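Local coordinates for endonuclease and methylase LlaGI (Lactococcus lactis, PDB 5FFJ), which recognises a specific DNA sequence as a Type ISP restriction-modification enzyme, probably methylating it and coupling a helicase-like ATPase to DNA cleavage, at residues W1032-D1037 / Y1253-K1258; Q1038-Y1043 / L1261-L1266; D1294-E1299 / I1327-I1332. All coordinates share one frame; numbering follows the deposited sequence.

Interaction 1. Residues W1032-D1037 / Y1253-K1258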
loop_
_atom_site.group_PDB
_atom_site.type_symbol
_atom_site.label_atom_id
_atom_site.label_comp_id
_atom_site.label_asym_id
_atom_site.label_seq_id
_atom_site.Cartn_x
_atom_site.Cartn_y
_atom_site.Cartn_z
ATOM N N TRP A 1032 -0.407 -10.617 -31.641
ATOM C CA TRP A 1032 -0.248 -12.055 -31.461
ATOM C C TRP A 1032 -1.603 -12.750 -31.346
ATOM O O TRP A 1032 -1.840 -13.774 -31.990
ATOM C CB TRP A 1032 0.596 -12.346 -30.217
ATOM C CG TRP A 1032 2.016 -11.887 -30.335
ATOM C CD1 TRP A 1032 2.656 -11.490 -31.470
ATOM C CD2 TRP A 1032 2.972 -11.773 -29.275
ATOM N NE1 TRP A 1032 3.953 -11.138 -31.186
ATOM C CE2 TRP A 1032 4.172 -11.303 -29.844
ATOM C CE3 TRP A 1032 2.932 -12.025 -27.902
ATOM C CZ2 TRP A 1032 5.318 -11.081 -29.087
ATOM C CZ3 TRP A 1032 4.069 -11.803 -27.153
ATOM C CH2 TRP A 1032 5.246 -11.335 -27.746
ATOM N N ILE A 1033 -2.488 -12.187 -30.526
ATOM C CA ILE A 1033 -3.809 -12.767 -30.293
ATOM C C ILE A 1033 -4.933 -11.773 -30.584
ATOM O O ILE A 1033 -4.710 -10.561 -30.630
ATOM C CB ILE A 1033 -3.950 -13.271 -28.845
ATOM C CG1 ILE A 1033 -3.648 -12.153 -27.842
ATOM C CG2 ILE A 1033 -3.021 -14.452 -28.612
ATOM C CD1 ILE A 1033 -4.101 -12.479 -26.423
ATOM N N ASN A 1034 -6.139 -12.305 -30.772
ATOM C CA ASN A 1034 -7.298 -11.503 -31.140
ATOM C C ASN A 1034 -6.999 -10.701 -32.398
ATOM O O ASN A 1034 -7.366 -9.532 -32.503
ATOM C CB ASN A 1034 -7.700 -10.574 -29.994
ATOM C CG ASN A 1034 -7.981 -11.323 -28.709
ATOM O OD1 ASN A 1034 -8.774 -12.266 -28.681
ATOM N ND2 ASN A 1034 -7.323 -10.910 -27.632
ATOM N N GLN A 1035 -6.316 -11.341 -33.343
ATOM C CA GLN A 1035 -5.922 -10.691 -34.587
ATOM C C GLN A 1035 -7.146 -10.231 -35.367
ATOM O O GLN A 1035 -8.219 -10.825 -35.261
ATOM C CB GLN A 1035 -5.071 -11.634 -35.438
ATOM C CG GLN A 1035 -3.793 -12.090 -34.745
ATOM C CD GLN A 1035 -2.866 -12.868 -35.658
ATOM O OE1 GLN A 1035 -3.244 -13.261 -36.762
ATOM N NE2 GLN A 1035 -1.637 -13.094 -35.199
ATOM N N ARG A 1036 -6.976 -9.175 -36.154
ATOM C CA ARG A 1036 -8.101 -8.539 -36.825
ATOM C C ARG A 1036 -8.392 -9.132 -38.200
ATOM O O ARG A 1036 -7.655 -9.983 -38.701
ATOM C CB ARG A 1036 -7.848 -7.040 -36.973
ATOM C CG ARG A 1036 -7.499 -6.331 -35.678
ATOM C CD ARG A 1036 -7.763 -4.839 -35.796
ATOM N NE ARG A 1036 -6.562 -4.038 -35.580
ATOM C CZ ARG A 1036 -6.389 -2.803 -36.044
ATOM N NH1 ARG A 1036 -7.337 -2.214 -36.767
ATOM N NH2 ARG A 1036 -5.261 -2.155 -35.792
ATOM N N ASP A 1037 -9.485 -8.661 -38.795
ATOM C CA ASP A 1037 -9.887 -9.039 -40.143
ATOM C C ASP A 1037 -9.426 -7.965 -41.119
ATOM O O ASP A 1037 -9.816 -6.805 -41.001
ATOM C CB ASP A 1037 -11.408 -9.219 -40.220
ATOM C CG ASP A 1037 -11.864 -9.855 -41.520
ATOM O OD1 ASP A 1037 -11.105 -9.828 -42.513
ATOM O OD2 ASP A 1037 -12.996 -10.381 -41.551
ATOM N N TYR A 1253 -16.692 -9.119 -35.760
ATOM C CA TYR A 1253 -15.482 -8.306 -35.609
ATOM C C TYR A 1253 -15.333 -7.764 -34.191
ATOM O O TYR A 1253 -15.257 -6.552 -33.986
ATOM C CB TYR A 1253 -15.482 -7.131 -36.593
ATOM C CG TYR A 1253 -15.955 -7.467 -37.986
ATOM C CD1 TYR A 1253 -15.086 -7.994 -38.930
ATOM C CD2 TYR A 1253 -17.270 -7.240 -38.362
ATOM C CE1 TYR A 1253 -15.518 -8.294 -40.208
ATOM C CE2 TYR A 1253 -17.708 -7.536 -39.634
ATOM C CZ TYR A 1253 -16.830 -8.062 -40.554
ATOM O OH TYR A 1253 -17.268 -8.357 -41.827
ATOM N N ALA A 1254 -15.281 -8.659 -33.212
ATOM C CA ALA A 1254 -15.058 -8.252 -31.832
ATOM C C ALA A 1254 -13.661 -7.652 -31.691
ATOM O O ALA A 1254 -13.435 -6.758 -30.873
ATOM C CB ALA A 1254 -15.236 -9.435 -30.886
ATOM N N ASN A 1255 -12.731 -8.129 -32.516
ATOM C CA ASN A 1255 -11.335 -7.724 -32.410
ATOM C C ASN A 1255 -11.082 -6.334 -32.984
ATOM O O ASN A 1255 -10.305 -5.558 -32.425
ATOM C CB ASN A 1255 -10.440 -8.746 -33.114
ATOM C CG ASN A 1255 -10.494 -10.111 -32.460
ATOM O OD1 ASN A 1255 -10.779 -10.229 -31.267
ATOM N ND2 ASN A 1255 -10.222 -11.152 -33.237
ATOM N N ASP A 1256 -11.735 -6.024 -34.098
ATOM C CA ASP A 1256 -11.583 -4.717 -34.728
ATOM C C ASP A 1256 -12.330 -3.649 -33.939
ATOM O O ASP A 1256 -11.942 -2.482 -33.939
ATOM C CB ASP A 1256 -12.082 -4.748 -36.173
ATOM C CG ASP A 1256 -11.145 -5.500 -37.098
ATOM O OD1 ASP A 1256 -11.218 -6.748 -37.138
ATOM O OD2 ASP A 1256 -10.337 -4.842 -37.788
ATOM N N LEU A 1257 -13.406 -4.053 -33.271
ATOM C CA LEU A 1257 -14.179 -3.134 -32.448
ATOM C C LEU A 1257 -13.420 -2.792 -31.168
ATOM O O LEU A 1257 -13.580 -1.705 -30.611
ATOM C CB LEU A 1257 -15.546 -3.733 -32.111
ATOM C CG LEU A 1257 -16.591 -3.738 -33.226
ATOM C CD1 LEU A 1257 -17.844 -4.472 -32.761
ATOM C CD2 LEU A 1257 -16.932 -2.321 -33.661
ATOM N N LYS A 1258 -12.593 -3.726 -30.711
ATOM C CA LYS A 1258 -11.766 -3.505 -29.530
ATOM C C LYS A 1258 -10.532 -2.674 -29.854
ATOM O O LYS A 1258 -10.197 -1.737 -29.131
ATOM C CB LYS A 1258 -11.324 -4.839 -28.917
ATOM C CG LYS A 1258 -10.169 -4.705 -27.915
ATOM C CD LYS A 1258 -9.725 -6.037 -27.338
ATOM C CE LYS A 1258 -8.510 -5.838 -26.449
ATOM N NZ LYS A 1258 -8.049 -7.103 -25.832
#
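Asp1256 OD1 and Asp1037 N are joined by a nearly straight hydrogen bond (176°) of 3.1 Å. It uses the syn lone pair of the oxygen. With Asn1255, its neighbour on the first turn of helix 1254-1259, Asp1256 holds the backbone of the loop 1032-1037. The tight part centres on the buried Asp1256 carboxylate. Asp1256 OD2 lies 3.3 Å from Arg1036 CD, so the arginine's aliphatic part covers the carboxylate. Asn1255 ND2 donates to Gln1035 O at 2.9 Å. This bond is bent (134°), and the donor sits above the carbonyl plane. The Asn1255 side chain also lies against the backbone of Asn1034. Asp1037 OD2 approaches the edge of the buried Tyr1253 ring, 3.5 Å from Tyr1253 CE1, while Asp1037 OD1 bonds to Asn1039 N.

The outer side is looser. The Arg1036 chain bends at chi3 and carries NH1 to 4.1 Å from Asp1256 OD2, too far for a salt bridge. Attraction between the two charges is probably modest there. Asn1034 ND2 and Lys1258 NZ stay 4.3 Å apart, but both bind Asp927, the lysine through a salt bridge.

The arrangement is a connecting loop held across the N-terminal turn of a helix. The loop comes from edge strand 1022-1024 of the nine-stranded mixed sheet, and the helix belongs to the C-terminal specificity domain.

Interaction 2. Residues Q1038-Y1043 / L1261-L1266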
loop_
_atom_site.group_PDB
_atom_site.type_symbol
_atom_site.label_atom_id
_atom_site.label_comp_id
_atom_site.label_asym_id
_atom_site.label_seq_id
_atom_site.Cartn_x
_atom_site.Cartn_y
_atom_site.Cartn_z
ATOM N N GLN A 1038 -8.595 -8.348 -42.081
ATOM C CA GLN A 1038 -8.052 -7.386 -43.031
ATOM C C GLN A 1038 -9.106 -6.982 -44.060
ATOM O O GLN A 1038 -8.941 -5.994 -44.777
ATOM C CB GLN A 1038 -6.814 -7.962 -43.724
ATOM C CG GLN A 1038 -7.110 -8.953 -44.839
ATOM C CD GLN A 1038 -5.871 -9.701 -45.296
ATOM O OE1 GLN A 1038 -4.811 -9.614 -44.673
ATOM N NE2 GLN A 1038 -5.998 -10.440 -46.391
ATOM N N ASN A 1039 -10.191 -7.749 -44.126
ATOM C CA ASN A 1039 -11.303 -7.426 -45.012
ATOM C C ASN A 1039 -12.170 -6.325 -44.413
ATOM O O ASN A 1039 -12.832 -5.576 -45.132
ATOM C CB ASN A 1039 -12.150 -8.667 -45.283
ATOM C CG ASN A 1039 -13.238 -8.417 -46.310
ATOM O OD1 ASN A 1039 -13.090 -7.575 -47.197
ATOM N ND2 ASN A 1039 -14.342 -9.145 -46.191
ATOM N N TYR A 1040 -12.155 -6.242 -43.085
ATOM C CA TYR A 1040 -12.882 -5.215 -42.343
ATOM C C TYR A 1040 -12.454 -3.810 -42.764
ATOM O O TYR A 1040 -13.208 -2.848 -42.618
ATOM C CB TYR A 1040 -12.654 -5.418 -40.842
ATOM C CG TYR A 1040 -13.394 -4.468 -39.930
ATOM C CD1 TYR A 1040 -14.739 -4.654 -39.639
ATOM C CD2 TYR A 1040 -12.739 -3.398 -39.335
ATOM C CE1 TYR A 1040 -15.413 -3.791 -38.794
ATOM C CE2 TYR A 1040 -13.402 -2.533 -38.492
ATOM C CZ TYR A 1040 -14.737 -2.734 -38.222
ATOM O OH TYR A 1040 -15.397 -1.873 -37.378
ATOM N N LEU A 1041 -11.240 -3.704 -43.295
ATOM C CA LEU A 1041 -10.685 -2.424 -43.723
ATOM C C LEU A 1041 -11.416 -1.855 -44.940
ATOM O O LEU A 1041 -11.382 -0.649 -45.183
ATOM C CB LEU A 1041 -9.197 -2.582 -44.035
ATOM C CG LEU A 1041 -8.343 -3.108 -42.878
ATOM C CD1 LEU A 1041 -6.959 -3.497 -43.363
ATOM C CD2 LEU A 1041 -8.243 -2.070 -41.776
ATOM N N ASN A 1042 -12.070 -2.725 -45.703
ATOM C CA ASN A 1042 -12.829 -2.291 -46.872
ATOM C C ASN A 1042 -14.042 -1.461 -46.474
ATOM O O ASN A 1042 -14.604 -0.726 -47.288
ATOM C CB ASN A 1042 -13.281 -3.496 -47.701
ATOM C CG ASN A 1042 -12.126 -4.216 -48.369
ATOM O OD1 ASN A 1042 -10.992 -4.173 -47.894
ATOM N ND2 ASN A 1042 -12.411 -4.882 -49.483
ATOM N N TYR A 1043 -14.447 -1.586 -45.216
ATOM C CA TYR A 1043 -15.621 -0.882 -44.720
ATOM C C TYR A 1043 -15.319 0.594 -44.491
ATOM O O TYR A 1043 -14.216 0.964 -44.092
ATOM C CB TYR A 1043 -16.122 -1.541 -43.432
ATOM C CG TYR A 1043 -16.511 -2.994 -43.608
ATOM C CD1 TYR A 1043 -16.794 -3.513 -44.869
ATOM C CD2 TYR A 1043 -16.591 -3.850 -42.519
ATOM C CE1 TYR A 1043 -17.153 -4.838 -45.035
ATOM C CE2 TYR A 1043 -16.947 -5.180 -42.679
ATOM C CZ TYR A 1043 -17.226 -5.666 -43.939
ATOM O OH TYR A 1043 -17.580 -6.982 -44.103
ATOM N N LEU A 1261 -11.102 2.211 -33.863
ATOM C CA LEU A 1261 -12.383 2.866 -34.103
ATOM C C LEU A 1261 -13.192 2.088 -35.137
ATOM O O LEU A 1261 -12.631 1.635 -36.135
ATOM C CB LEU A 1261 -12.146 4.301 -34.574
ATOM C CG LEU A 1261 -13.222 5.361 -34.344
ATOM C CD1 LEU A 1261 -13.571 5.488 -32.873
ATOM C CD2 LEU A 1261 -12.725 6.693 -34.885
ATOM N N PRO A 1262 -14.509 1.927 -34.904
ATOM C CA PRO A 1262 -15.339 1.106 -35.798
ATOM C C PRO A 1262 -15.309 1.533 -37.262
ATOM O O PRO A 1262 -15.037 2.691 -37.575
ATOM C CB PRO A 1262 -16.752 1.285 -35.231
ATOM C CG PRO A 1262 -16.548 1.635 -33.810
ATOM C CD PRO A 1262 -15.285 2.431 -33.756
ATOM N N ARG A 1263 -15.587 0.576 -38.142
ATOM C CA ARG A 1263 -15.772 0.835 -39.563
ATOM C C ARG A 1263 -17.130 0.290 -39.981
ATOM O O ARG A 1263 -17.432 -0.881 -39.758
ATOM C CB ARG A 1263 -14.663 0.190 -40.397
ATOM C CG ARG A 1263 -13.258 0.594 -39.980
ATOM C CD ARG A 1263 -12.208 0.070 -40.946
ATOM N NE ARG A 1263 -11.222 1.100 -41.279
ATOM C CZ ARG A 1263 -11.143 1.737 -42.447
ATOM N NH1 ARG A 1263 -11.983 1.462 -43.439
ATOM N NH2 ARG A 1263 -10.205 2.656 -42.630
ATOM N N ILE A 1264 -17.945 1.148 -40.584
ATOM C CA ILE A 1264 -19.306 0.786 -40.958
ATOM C C ILE A 1264 -19.364 0.277 -42.399
ATOM O O ILE A 1264 -18.926 0.973 -43.317
ATOM C CB ILE A 1264 -20.257 1.989 -40.793
ATOM C CG1 ILE A 1264 -20.731 2.099 -39.346
ATOM C CG2 ILE A 1264 -21.482 1.851 -41.696
ATOM C CD1 ILE A 1264 -19.623 2.161 -38.324
ATOM N N PRO A 1265 -19.914 -0.933 -42.608
ATOM C CA PRO A 1265 -20.106 -1.403 -43.984
ATOM C C PRO A 1265 -21.410 -0.908 -44.597
ATOM O O PRO A 1265 -22.246 -0.350 -43.887
ATOM C CB PRO A 1265 -20.131 -2.931 -43.840
ATOM C CG PRO A 1265 -20.175 -3.222 -42.351
ATOM C CD PRO A 1265 -20.394 -1.929 -41.638
ATOM N N LEU A 1266 -21.565 -1.105 -45.905
ATOM C CA LEU A 1266 -22.804 -0.785 -46.607
ATOM C C LEU A 1266 -23.646 -2.060 -46.702
ATOM O O LEU A 1266 -23.256 -3.015 -47.372
ATOM C CB LEU A 1266 -22.503 -0.212 -47.997
ATOM C CG LEU A 1266 -23.597 0.624 -48.675
ATOM C CD1 LEU A 1266 -24.982 0.050 -48.450
ATOM C CD2 LEU A 1266 -23.571 2.072 -48.210
#
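Tyr1040 carries its ring opposite its own backbone N (chi1 -177°), which sends OH across to the backbone of Arg1263. Tyr1043 takes another setting, with CG opposite the carbonyl carbon (chi1 -60°), and presents a ring face to Pro1265. The two rings also meet, with Tyr1040 CE1 at the edge of the Tyr1043 ring and in its plane.

Arg1263 N donates to Tyr1040 OH at 2.6 Å in a fairly straight bond (165°). The same hydroxyl is hydrogen-bonded to Tyr1249 OH. Next to the hydroxyl, Tyr1040 CE2 rests 3.5 Å from Arg1263 CG, so the start of the arginine chain runs alongside the CE2 side of the ring. The chain then bends at chi3 and brings NH1 to the carbonyls at the end of the 3-10 turn. Arg1263 NH1 lies too close to Tyr1043 O in the model for that bond to be trusted. NH2 forms a salt bridge with Glu1049.

Pro1265 CB makes a CH-pi contact, 3.5 Å from the Tyr1043 ring centroid and almost straight above it. The Tyr1043 hydroxyl has Tyr1253 as its partner.

A phenylalanine at Tyr1040 would keep the ring but would probably leave Arg1263 N without its acceptor and take one partner from Tyr1249 OH.

The join mixes two kinds of chemistry. Proline and tyrosine rings supply the apolar packing beside the short strand pair 1044-1045 and 1263-1264. The Tyr1040 phenol serves the Arg1263 backbone N. The guanidinium end lies near backbone carbonyls in a doubtful geometry, and Glu1049 probably balances its charge.

Interaction 3. Residues D1294-E1299 / I1327-I1332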
loop_
_atom_site.group_PDB
_atom_site.type_symbol
_atom_site.label_atom_id
_atom_site.label_comp_id
_atom_site.label_asym_id
_atom_site.label_seq_id
_atom_site.Cartn_x
_atom_site.Cartn_y
_atom_site.Cartn_z
ATOM N N ASP A 1294 -44.919 -5.280 -18.371
ATOM C CA ASP A 1294 -46.197 -5.890 -18.012
ATOM C C ASP A 1294 -46.235 -6.538 -16.626
ATOM O O ASP A 1294 -47.082 -6.194 -15.801
ATOM C CB ASP A 1294 -46.581 -6.936 -19.062
ATOM C CG ASP A 1294 -47.489 -6.375 -20.143
ATOM O OD1 ASP A 1294 -47.470 -5.145 -20.370
ATOM O OD2 ASP A 1294 -48.225 -7.167 -20.769
ATOM N N GLY A 1295 -45.328 -7.472 -16.370
ATOM C CA GLY A 1295 -45.411 -8.288 -15.171
ATOM C C GLY A 1295 -44.994 -7.601 -13.881
ATOM O O GLY A 1295 -45.362 -8.043 -12.793
ATOM N N ILE A 1296 -44.233 -6.519 -13.999
ATOM C CA ILE A 1296 -43.616 -5.884 -12.840
ATOM C C ILE A 1296 -44.653 -5.273 -11.894
ATOM O O ILE A 1296 -45.668 -4.728 -12.335
ATOM C CB ILE A 1296 -42.621 -4.790 -13.280
ATOM C CG1 ILE A 1296 -41.573 -5.388 -14.225
ATOM C CG2 ILE A 1296 -41.945 -4.153 -12.066
ATOM C CD1 ILE A 1296 -40.623 -4.383 -14.823
ATOM N N GLU A 1297 -44.379 -5.372 -10.594
ATOM C CA GLU A 1297 -45.238 -4.801 -9.562
ATOM C C GLU A 1297 -44.395 -4.017 -8.559
ATOM O O GLU A 1297 -43.258 -4.394 -8.269
ATOM C CB GLU A 1297 -46.032 -5.898 -8.849
ATOM C CG GLU A 1297 -47.012 -5.382 -7.805
ATOM C CD GLU A 1297 -47.814 -6.496 -7.159
ATOM O OE1 GLU A 1297 -47.606 -7.671 -7.529
ATOM O OE2 GLU A 1297 -48.651 -6.196 -6.281
ATOM N N VAL A 1298 -44.959 -2.931 -8.037
ATOM C CA VAL A 1298 -44.248 -2.045 -7.120
ATOM C C VAL A 1298 -45.009 -1.908 -5.801
ATOM O O VAL A 1298 -46.083 -1.305 -5.750
ATOM C CB VAL A 1298 -44.044 -0.642 -7.738
ATOM C CG1 VAL A 1298 -43.104 0.195 -6.878
ATOM C CG2 VAL A 1298 -43.507 -0.756 -9.158
ATOM N N GLU A 1299 -44.440 -2.469 -4.737
ATOM C CA GLU A 1299 -45.059 -2.440 -3.415
ATOM C C GLU A 1299 -44.486 -1.309 -2.570
ATOM O O GLU A 1299 -43.288 -1.292 -2.288
ATOM C CB GLU A 1299 -44.849 -3.775 -2.699
ATOM C CG GLU A 1299 -45.356 -4.989 -3.464
ATOM C CD GLU A 1299 -45.048 -6.298 -2.757
ATOM O OE1 GLU A 1299 -44.149 -6.312 -1.889
ATOM O OE2 GLU A 1299 -45.706 -7.313 -3.068
ATOM N N ILE A 1327 -39.995 0.484 -0.139
ATOM C CA ILE A 1327 -40.402 0.101 -1.489
ATOM C C ILE A 1327 -39.612 -1.100 -2.011
ATOM O O ILE A 1327 -38.407 -1.210 -1.779
ATOM C CB ILE A 1327 -40.230 1.275 -2.480
ATOM C CG1 ILE A 1327 -40.886 2.544 -1.925
ATOM C CG2 ILE A 1327 -40.818 0.912 -3.846
ATOM C CD1 ILE A 1327 -40.616 3.789 -2.739
ATOM N N THR A 1328 -40.307 -1.992 -2.713
ATOM C CA THR A 1328 -39.677 -3.122 -3.393
ATOM C C THR A 1328 -40.318 -3.328 -4.764
ATOM O O THR A 1328 -41.484 -2.985 -4.974
ATOM C CB THR A 1328 -39.794 -4.432 -2.582
ATOM O OG1 THR A 1328 -41.139 -4.922 -2.644
ATOM C CG2 THR A 1328 -39.398 -4.212 -1.129
ATOM N N ILE A 1329 -39.549 -3.893 -5.689
ATOM C CA ILE A 1329 -40.008 -4.140 -7.050
ATOM C C ILE A 1329 -39.929 -5.633 -7.339
ATOM O O ILE A 1329 -38.878 -6.241 -7.153
ATOM C CB ILE A 1329 -39.164 -3.364 -8.085
ATOM C CG1 ILE A 1329 -39.146 -1.870 -7.755
ATOM C CG2 ILE A 1329 -39.704 -3.580 -9.489
ATOM C CD1 ILE A 1329 -38.042 -1.457 -6.806
ATOM N N LYS A 1330 -41.033 -6.218 -7.794
ATOM C CA LYS A 1330 -41.108 -7.662 -8.006
ATOM C C LYS A 1330 -41.518 -8.014 -9.434
ATOM O O LYS A 1330 -42.029 -7.169 -10.169
ATOM C CB LYS A 1330 -42.087 -8.290 -7.009
ATOM C CG LYS A 1330 -41.562 -8.315 -5.579
ATOM C CD LYS A 1330 -42.591 -8.846 -4.591
ATOM C CE LYS A 1330 -41.930 -9.240 -3.276
ATOM N NZ LYS A 1330 -42.816 -9.026 -2.097
ATOM N N ASN A 1331 -41.280 -9.268 -9.808
ATOM C CA ASN A 1331 -41.636 -9.794 -11.124
ATOM C C ASN A 1331 -40.889 -9.112 -12.269
ATOM O O ASN A 1331 -41.445 -8.910 -13.348
ATOM C CB ASN A 1331 -43.144 -9.676 -11.354
ATOM C CG ASN A 1331 -43.953 -10.304 -10.239
ATOM O OD1 ASN A 1331 -43.450 -11.143 -9.489
ATOM N ND2 ASN A 1331 -45.215 -9.906 -10.125
ATOM N N ILE A 1332 -39.625 -8.772 -12.037
ATOM C CA ILE A 1332 -38.785 -8.209 -13.089
ATOM C C ILE A 1332 -38.353 -9.312 -14.052
ATOM O O ILE A 1332 -37.843 -10.343 -13.613
ATOM C CB ILE A 1332 -37.532 -7.527 -12.510
ATOM C CG1 ILE A 1332 -37.935 -6.384 -11.575
ATOM C CG2 ILE A 1332 -36.633 -7.015 -13.641
ATOM C CD1 ILE A 1332 -36.774 -5.754 -10.830
#
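Lys1330 N donates to Glu1297 O at 2.9 Å, nearly straight (173°) and in the carbonyl plane. Glu1297 N returns a bond to Lys1330 O, which makes this a hydrogen-bonded antiparallel pair. Strands 1297-1300 and 1327-1330 are neighbours in a three-stranded antiparallel sheet of the C-terminal specificity domain. Strand 1321-1322 lies on the other side of 1327-1330.

Glu1299 and Thr1328 form the next hydrogen-bonded pair, with Glu1299 N 3.0 Å from Thr1328 O. Val1298 and Ile1329 between them are a non-hydrogen-bonded pair. CA-H...O contacts add to the ladder; Ile1327 CA, for example, lies 3.3 Å from Glu1299 O.

The two faces of the sheet differ. On the face of Val1298 and Ile1329 the contacts are apolar. Ile1296 and Ile1329 lie side by side and point the same way, with their CG2 methyls 3.5 Å apart. Helix 1377-1398 packs against this pair through Ile1386 and Leu1382. Nearby, Val1298 CG1 meets Ile1327 CG2 more loosely, at 3.9 Å.

Where the ladder ends, Asn1331 takes left-handed backbone angles. Its side chain turns toward Gly1295, and Asn1331 ND2 donates to Gly1295 O at 3.3 Å. Gly1295 O lies close to the plane of the Asn1331 amide.

The opposite face carries Glu1297, Glu1299, Thr1328 and Lys1330. Glu1299 reaches past its own partner Thr1328 to form a diagonal salt bridge with Lys1330. Lys1330 NZ meets Glu1299 OE1 on its syn side, 33° out of the carboxylate plane, and lies 3.0 Å from Glu1299 OE1 and 3.5 Å from Glu1299 OE2.

In the fold
Interactions 1 and 2 form one continuous patch, with centres about 12 Å apart. Their segments follow one another on both sides: 1032-1037 runs into 1038-1043, and helix 1254-1259 is followed by strand 1263-1264. Tyrosines join them directly, with Tyr1253 OH 2.7 Å from Tyr1043 OH in a probable hydrogen bond. Asp1256 serves both, since its OD2 packs on Tyr1040 CD2. Interaction 3 is separate. Its centre is about 41 Å from that of interaction 1 and 43 Å from that of interaction 2. The nearest atoms to the bound nucleic acid are about 7, 8 and 14 Å away for interactions 1, 2 and 3, so none touches the DNA.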